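Local structure of cytochrome P450 (CYP102L1) (Mycobacterium phage Adler, 6N6Q) at residues Tyr125-Ala139 with Ile163-Ala177. The protein is a viral cytochrome P450 that binds haem and probably acts as a monooxygenase, using the haem iron to activate dioxygen. Residues are numbered along the deposited sequence; the frame is centred on the assembly and turned at random.
Sequences YHQRIAATVRELIDA and IISRAGFDYQFNNLA
The D-E helical hairpin of the cytochrome P450 fold brings Glu135 of one helix against Arg166 of the next and against the chain that leaves it. The axes of helices 125-139 and 163-169 run nearly antiparallel (151°), 8.7 Å apart at closest. Arg166, extended from CG to NE, forms a bidentate, end-on salt bridge with the carboxylate through two nearly straight N-H bonds: NH1 lies 2.9 Å from Glu135 OE1, which it approaches from above the carboxylate plane, and NH2 donates to OE2. The two flat groups are turned 44° against each other. With chi1 at -177° the Glu135 chain reaches straight out from its helix, carrying the carboxylate across to 174-177; there Leu176 N gives OE2 its second bond, 2.8 Å long and directed at the anti lone pair. Arg166 NH2 also bonds Asn174 O, in the carbonyl plane, and NE pairs with Glu162, so two carboxylates and a carbonyl share the N-H groups and hold the guanidinium in its orientation. A water joins Arg166 NH1 to Thr132 OG1, while Thr132 CG2 lies over one guanidinium face. Ile129 CG1 rests 3.9 Å from Ala167 CB and 4.1 Å from CG2 of Ile163, whose side chain is about 7 Å from the haem; the two isoleucines cross at about a right angle. At the far end, Leu176 CD1 packs 3.7 Å from Leu136 CB. The bent Arg128 chain pairs with Asp170 by charge alone, NH1 to OD2 3.3 Å. Val133 and Ile163 touch helix 422-439, and Ile164 and Phe169 touch helix 265-296, completing the D-E-I-L four-helix bundle of P450s, in which E runs antiparallel to the other three.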
loop_
_atom_site.group_PDB
_atom_site.type_symbol
_atom_site.label_atom_id
_atom_site.label_comp_id
_atom_site.label_asym_id
_atom_site.label_seq_id
_atom_site.Cartn_x
_atom_site.Cartn_y
_atom_site.Cartn_z
ATOM N N TYR A 125 -16.655 -9.467 -1.357
ATOM C CA TYR A 125 -16.462 -8.065 -1.701
ATOM C C TYR A 125 -16.465 -7.807 -3.202
ATOM O O TYR A 125 -16.603 -6.647 -3.610
ATOM C CB TYR A 125 -15.134 -7.548 -1.133
ATOM C CG TYR A 125 -14.854 -7.920 0.307
ATOM C CD1 TYR A 125 -15.856 -7.887 1.269
ATOM C CD2 TYR A 125 -13.580 -8.300 0.702
ATOM C CE1 TYR A 125 -15.593 -8.224 2.583
ATOM C CE2 TYR A 125 -13.308 -8.638 2.012
ATOM C CZ TYR A 125 -14.316 -8.598 2.948
ATOM O OH TYR A 125 -14.044 -8.935 4.256
ATOM N N HIS A 126 -16.322 -8.853 -4.022
ATOM C CA HIS A 126 -16.047 -8.671 -5.446
ATOM C C HIS A 126 -17.081 -7.778 -6.122
ATOM O O HIS A 126 -16.730 -6.882 -6.896
ATOM C CB HIS A 126 -15.988 -10.027 -6.149
ATOM C CG HIS A 126 -15.947 -9.923 -7.642
ATOM N ND1 HIS A 126 -14.796 -9.619 -8.336
ATOM C CD2 HIS A 126 -16.920 -10.067 -8.573
ATOM C CE1 HIS A 126 -15.058 -9.590 -9.630
ATOM N NE2 HIS A 126 -16.341 -9.857 -9.802
ATOM N N GLN A 127 -18.365 -8.020 -5.847
ATOM C CA GLN A 127 -19.421 -7.232 -6.477
ATOM C C GLN A 127 -19.268 -5.750 -6.157
ATOM O O GLN A 127 -19.345 -4.897 -7.050
ATOM C CB GLN A 127 -20.790 -7.747 -6.030
ATOM C CG GLN A 127 -21.550 -8.517 -7.101
ATOM C CD GLN A 127 -20.738 -9.648 -7.710
ATOM O OE1 GLN A 127 -20.310 -10.571 -7.012
ATOM N NE2 GLN A 127 -20.521 -9.580 -9.021
ATOM N N ARG A 128 -19.030 -5.426 -4.884
ATOM C CA ARG A 128 -18.908 -4.028 -4.482
ATOM C C ARG A 128 -17.641 -3.397 -5.047
ATOM O O ARG A 128 -17.644 -2.222 -5.432
ATOM C CB ARG A 128 -18.930 -3.927 -2.959
ATOM C CG ARG A 128 -19.735 -2.764 -2.409
ATOM C CD ARG A 128 -20.552 -3.232 -1.214
ATOM N NE ARG A 128 -19.834 -4.252 -0.455
ATOM C CZ ARG A 128 -20.420 -5.177 0.298
ATOM N NH1 ARG A 128 -21.741 -5.216 0.393
ATOM N NH2 ARG A 128 -19.682 -6.068 0.948
ATOM N N ILE A 129 -16.546 -4.161 -5.097
ATOM C CA ILE A 129 -15.314 -3.662 -5.702
ATOM C C ILE A 129 -15.545 -3.333 -7.171
ATOM O O ILE A 129 -15.228 -2.231 -7.639
ATOM C CB ILE A 129 -14.176 -4.685 -5.532
ATOM C CG1 ILE A 129 -13.853 -4.895 -4.052
ATOM C CG2 ILE A 129 -12.937 -4.235 -6.293
ATOM C CD1 ILE A 129 -12.779 -5.937 -3.807
ATOM N N ALA A 130 -16.111 -4.285 -7.918
ATOM C CA ALA A 130 -16.323 -4.087 -9.349
ATOM C C ALA A 130 -17.300 -2.950 -9.613
ATOM O O ALA A 130 -17.140 -2.198 -10.582
ATOM C CB ALA A 130 -16.822 -5.382 -9.989
ATOM N N ALA A 131 -18.320 -2.809 -8.764
ATOM C CA ALA A 131 -19.258 -1.701 -8.922
ATOM C C ALA A 131 -18.574 -0.358 -8.713
ATOM O O ALA A 131 -18.928 0.630 -9.369
ATOM C CB ALA A 131 -20.430 -1.859 -7.953
ATOM N N THR A 132 -17.593 -0.300 -7.810
ATOM C CA THR A 132 -16.890 0.955 -7.561
ATOM C C THR A 132 -15.972 1.311 -8.723
ATOM O O THR A 132 -15.824 2.490 -9.067
ATOM C CB THR A 132 -16.107 0.859 -6.253
ATOM O OG1 THR A 132 -16.997 0.475 -5.197
ATOM C CG2 THR A 132 -15.472 2.195 -5.904
ATOM N N VAL A 133 -15.350 0.306 -9.344
ATOM C CA VAL A 133 -14.555 0.555 -10.543
ATOM C C VAL A 133 -15.443 1.077 -11.665
ATOM O O VAL A 133 -15.055 1.983 -12.415
ATOM C CB VAL A 133 -13.798 -0.720 -10.960
ATOM C CG1 VAL A 133 -12.978 -0.466 -12.214
ATOM C CG2 VAL A 133 -12.906 -1.206 -9.825
ATOM N N ARG A 134 -16.650 0.518 -11.793
ATOM C CA ARG A 134 -17.598 1.002 -12.794
ATOM C C ARG A 134 -17.869 2.491 -12.618
ATOM O O ARG A 134 -17.964 3.233 -13.602
ATOM C CB ARG A 134 -18.904 0.210 -12.709
ATOM C CG ARG A 134 -19.953 0.625 -13.733
ATOM C CD ARG A 134 -19.461 0.337 -15.138
ATOM N NE ARG A 134 -20.371 0.814 -16.176
ATOM C CZ ARG A 134 -21.356 0.091 -16.698
ATOM N NH1 ARG A 134 -21.574 -1.145 -16.271
ATOM N NH2 ARG A 134 -22.128 0.606 -17.645
ATOM N N GLU A 135 -17.985 2.943 -11.368
ATOM C CA GLU A 135 -18.236 4.356 -11.106
ATOM C C GLU A 135 -17.081 5.231 -11.578
ATOM O O GLU A 135 -17.306 6.351 -12.053
ATOM C CB GLU A 135 -18.499 4.563 -9.613
ATOM C CG GLU A 135 -18.842 5.988 -9.216
ATOM C CD GLU A 135 -19.285 6.091 -7.770
ATOM O OE1 GLU A 135 -20.049 5.212 -7.322
ATOM O OE2 GLU A 135 -18.860 7.040 -7.079
ATOM N N LEU A 136 -15.842 4.743 -11.467
ATOM C CA LEU A 136 -14.704 5.526 -11.941
ATOM C C LEU A 136 -14.645 5.551 -13.462
ATOM O O LEU A 136 -14.409 6.607 -14.061
ATOM C CB LEU A 136 -13.399 4.974 -11.373
ATOM C CG LEU A 136 -12.165 5.761 -11.825
ATOM C CD1 LEU A 136 -12.136 7.130 -11.159
ATOM C CD2 LEU A 136 -10.880 4.997 -11.559
ATOM N N ILE A 137 -14.846 4.395 -14.101
ATOM C CA ILE A 137 -14.827 4.331 -15.561
ATOM C C ILE A 137 -15.885 5.256 -16.148
ATOM O O ILE A 137 -15.646 5.939 -17.152
ATOM C CB ILE A 137 -15.020 2.878 -16.033
ATOM C CG1 ILE A 137 -13.882 1.994 -15.519
ATOM C CG2 ILE A 137 -15.110 2.813 -17.546
ATOM C CD1 ILE A 137 -12.515 2.426 -15.990
ATOM N N ASP A 138 -17.067 5.299 -15.527
ATOM C CA ASP A 138 -18.117 6.198 -15.994
ATOM C C ASP A 138 -17.680 7.653 -15.903
ATOM O O ASP A 138 -17.939 8.446 -16.815
ATOM C CB ASP A 138 -19.397 5.970 -15.191
ATOM C CG ASP A 138 -20.028 4.618 -15.470
ATOM O OD1 ASP A 138 -19.560 3.921 -16.395
ATOM O OD2 ASP A 138 -20.990 4.254 -14.760
ATOM N N ALA A 139 -17.014 8.024 -14.807
ATOM C CA ALA A 139 -16.511 9.388 -14.680
ATOM C C ALA A 139 -15.408 9.664 -15.694
ATOM O O ALA A 139 -15.338 10.762 -16.261
ATOM C CB ALA A 139 -16.008 9.634 -13.259
ATOM N N ILE A 163 -13.025 1.844 -2.632
ATOM C CA ILE A 163 -13.005 0.385 -2.707
ATOM C C ILE A 163 -12.936 -0.220 -1.310
ATOM O O ILE A 163 -13.693 -1.136 -0.974
ATOM C CB ILE A 163 -11.840 -0.095 -3.591
ATOM C CG1 ILE A 163 -12.148 0.178 -5.065
ATOM C CG2 ILE A 163 -11.566 -1.575 -3.363
ATOM C CD1 ILE A 163 -11.103 -0.351 -6.014
ATOM N N ILE A 164 -12.039 0.292 -0.466
ATOM C CA ILE A 164 -11.882 -0.269 0.872
ATOM C C ILE A 164 -13.091 0.063 1.740
ATOM O O ILE A 164 -13.619 -0.798 2.452
ATOM C CB ILE A 164 -10.578 0.232 1.516
ATOM C CG1 ILE A 164 -9.381 -0.142 0.644
ATOM C CG2 ILE A 164 -10.417 -0.351 2.909
ATOM C CD1 ILE A 164 -8.079 0.406 1.154
ATOM N N SER A 165 -13.545 1.318 1.696
ATOM C CA SER A 165 -14.630 1.736 2.577
ATOM C C SER A 165 -15.944 1.055 2.210
ATOM O O SER A 165 -16.663 0.572 3.093
ATOM C CB SER A 165 -14.779 3.257 2.543
ATOM O OG SER A 165 -15.142 3.713 1.251
ATOM N N ARG A 166 -16.270 0.992 0.916
ATOM C CA ARG A 166 -17.544 0.403 0.515
ATOM C C ARG A 166 -17.517 -1.116 0.628
ATOM O O ARG A 166 -18.484 -1.723 1.098
ATOM C CB ARG A 166 -17.900 0.824 -0.909
ATOM C CG ARG A 166 -18.040 2.324 -1.094
ATOM C CD ARG A 166 -18.316 2.660 -2.547
ATOM N NE ARG A 166 -18.163 4.085 -2.825
ATOM C CZ ARG A 166 -18.502 4.657 -3.976
ATOM N NH1 ARG A 166 -19.021 3.926 -4.953
ATOM N NH2 ARG A 166 -18.329 5.959 -4.147
ATOM N N ALA A 167 -16.426 -1.754 0.199
ATOM C CA ALA A 167 -16.361 -3.207 0.284
ATOM C C ALA A 167 -16.093 -3.687 1.704
ATOM O O ALA A 167 -16.585 -4.751 2.096
ATOM C CB ALA A 167 -15.291 -3.751 -0.663
ATOM N N GLY A 168 -15.336 -2.922 2.485
ATOM C CA GLY A 168 -14.988 -3.332 3.831
ATOM C C GLY A 168 -15.995 -2.929 4.888
ATOM O O GLY A 168 -16.351 -3.740 5.748
ATOM N N PHE A 169 -16.461 -1.680 4.843
ATOM C CA PHE A 169 -17.372 -1.161 5.853
ATOM C C PHE A 169 -18.740 -0.783 5.303
ATOM O O PHE A 169 -19.600 -0.353 6.079
ATOM C CB PHE A 169 -16.763 0.067 6.549
ATOM C CG PHE A 169 -15.271 0.018 6.669
ATOM C CD1 PHE A 169 -14.485 0.965 6.032
ATOM C CD2 PHE A 169 -14.652 -0.973 7.411
ATOM C CE1 PHE A 169 -13.108 0.927 6.136
ATOM C CE2 PHE A 169 -13.274 -1.020 7.519
ATOM C CZ PHE A 169 -12.500 -0.068 6.881
ATOM N N ASP A 170 -18.963 -0.925 3.995
ATOM C CA ASP A 170 -20.214 -0.513 3.356
ATOM C C ASP A 170 -20.508 0.960 3.628
ATOM O O ASP A 170 -21.652 1.356 3.859
ATOM C CB ASP A 170 -21.381 -1.403 3.794
ATOM C CG ASP A 170 -22.452 -1.527 2.728
ATOM O OD1 ASP A 170 -23.023 -0.491 2.325
ATOM O OD2 ASP A 170 -22.714 -2.664 2.282
ATOM N N TYR A 171 -19.461 1.780 3.604
ATOM C CA TYR A 171 -19.578 3.215 3.803
ATOM C C TYR A 171 -18.964 3.941 2.615
ATOM O O TYR A 171 -17.926 3.526 2.091
ATOM C CB TYR A 171 -18.894 3.662 5.102
ATOM C CG TYR A 171 -19.267 5.063 5.522
ATOM C CD1 TYR A 171 -20.403 5.299 6.285
ATOM C CD2 TYR A 171 -18.492 6.152 5.148
ATOM C CE1 TYR A 171 -20.755 6.578 6.668
ATOM C CE2 TYR A 171 -18.836 7.437 5.528
ATOM C CZ TYR A 171 -19.968 7.642 6.288
ATOM O OH TYR A 171 -20.317 8.918 6.669
ATOM N N GLN A 172 -19.608 5.023 2.196
ATOM C CA GLN A 172 -19.164 5.818 1.060
ATOM C C GLN A 172 -18.728 7.193 1.544
ATOM O O GLN A 172 -19.462 7.857 2.284
ATOM C CB GLN A 172 -20.275 5.945 0.016
ATOM C CG GLN A 172 -19.950 6.886 -1.133
ATOM C CD GLN A 172 -20.969 6.815 -2.251
ATOM O OE1 GLN A 172 -21.483 5.742 -2.571
ATOM N NE2 GLN A 172 -21.273 7.962 -2.853
ATOM N N PHE A 173 -17.535 7.614 1.132
ATOM C CA PHE A 173 -17.010 8.929 1.472
ATOM C C PHE A 173 -17.157 9.936 0.342
ATOM O O PHE A 173 -17.552 11.080 0.584
ATOM C CB PHE A 173 -15.533 8.829 1.871
ATOM C CG PHE A 173 -15.310 8.165 3.195
ATOM C CD1 PHE A 173 -15.646 8.813 4.373
ATOM C CD2 PHE A 173 -14.759 6.897 3.267
ATOM C CE1 PHE A 173 -15.442 8.206 5.597
ATOM C CE2 PHE A 173 -14.552 6.285 4.489
ATOM C CZ PHE A 173 -14.893 6.941 5.654
ATOM N N ASN A 174 -16.846 9.536 -0.889
ATOM C CA ASN A 174 -16.929 10.420 -2.040
ATOM C C ASN A 174 -17.634 9.714 -3.186
ATOM O O ASN A 174 -17.640 8.483 -3.272
ATOM C CB ASN A 174 -15.540 10.880 -2.503
ATOM C CG ASN A 174 -14.965 11.975 -1.629
ATOM O OD1 ASN A 174 -15.667 12.910 -1.243
ATOM N ND2 ASN A 174 -13.680 11.866 -1.314
ATOM N N ASN A 175 -18.235 10.511 -4.061
ATOM C CA ASN A 175 -18.742 10.040 -5.341
ATOM C C ASN A 175 -17.674 10.319 -6.390
ATOM O O ASN A 175 -17.266 11.471 -6.570
ATOM C CB ASN A 175 -20.059 10.728 -5.698
ATOM C CG ASN A 175 -20.650 10.219 -6.997
ATOM O OD1 ASN A 175 -20.414 10.788 -8.062
ATOM N ND2 ASN A 175 -21.421 9.141 -6.917
ATOM N N LEU A 176 -17.214 9.264 -7.069
ATOM C CA LEU A 176 -16.072 9.404 -7.968
ATOM C C LEU A 176 -16.382 10.314 -9.149
ATOM O O LEU A 176 -15.475 10.954 -9.692
ATOM C CB LEU A 176 -15.616 8.030 -8.455
ATOM C CG LEU A 176 -15.154 7.075 -7.349
ATOM C CD1 LEU A 176 -14.627 5.781 -7.942
ATOM C CD2 LEU A 176 -14.102 7.735 -6.467
ATOM N N ALA A 177 -17.650 10.389 -9.564
ATOM C CA ALA A 177 -18.017 11.331 -10.614
ATOM C C ALA A 177 -17.911 12.772 -10.132
ATOM O O ALA A 177 -17.686 13.682 -10.938
ATOM C CB ALA A 177 -19.432 11.042 -11.113
HETATM O O HOH W 1 -19.804 1.310 -4.964
#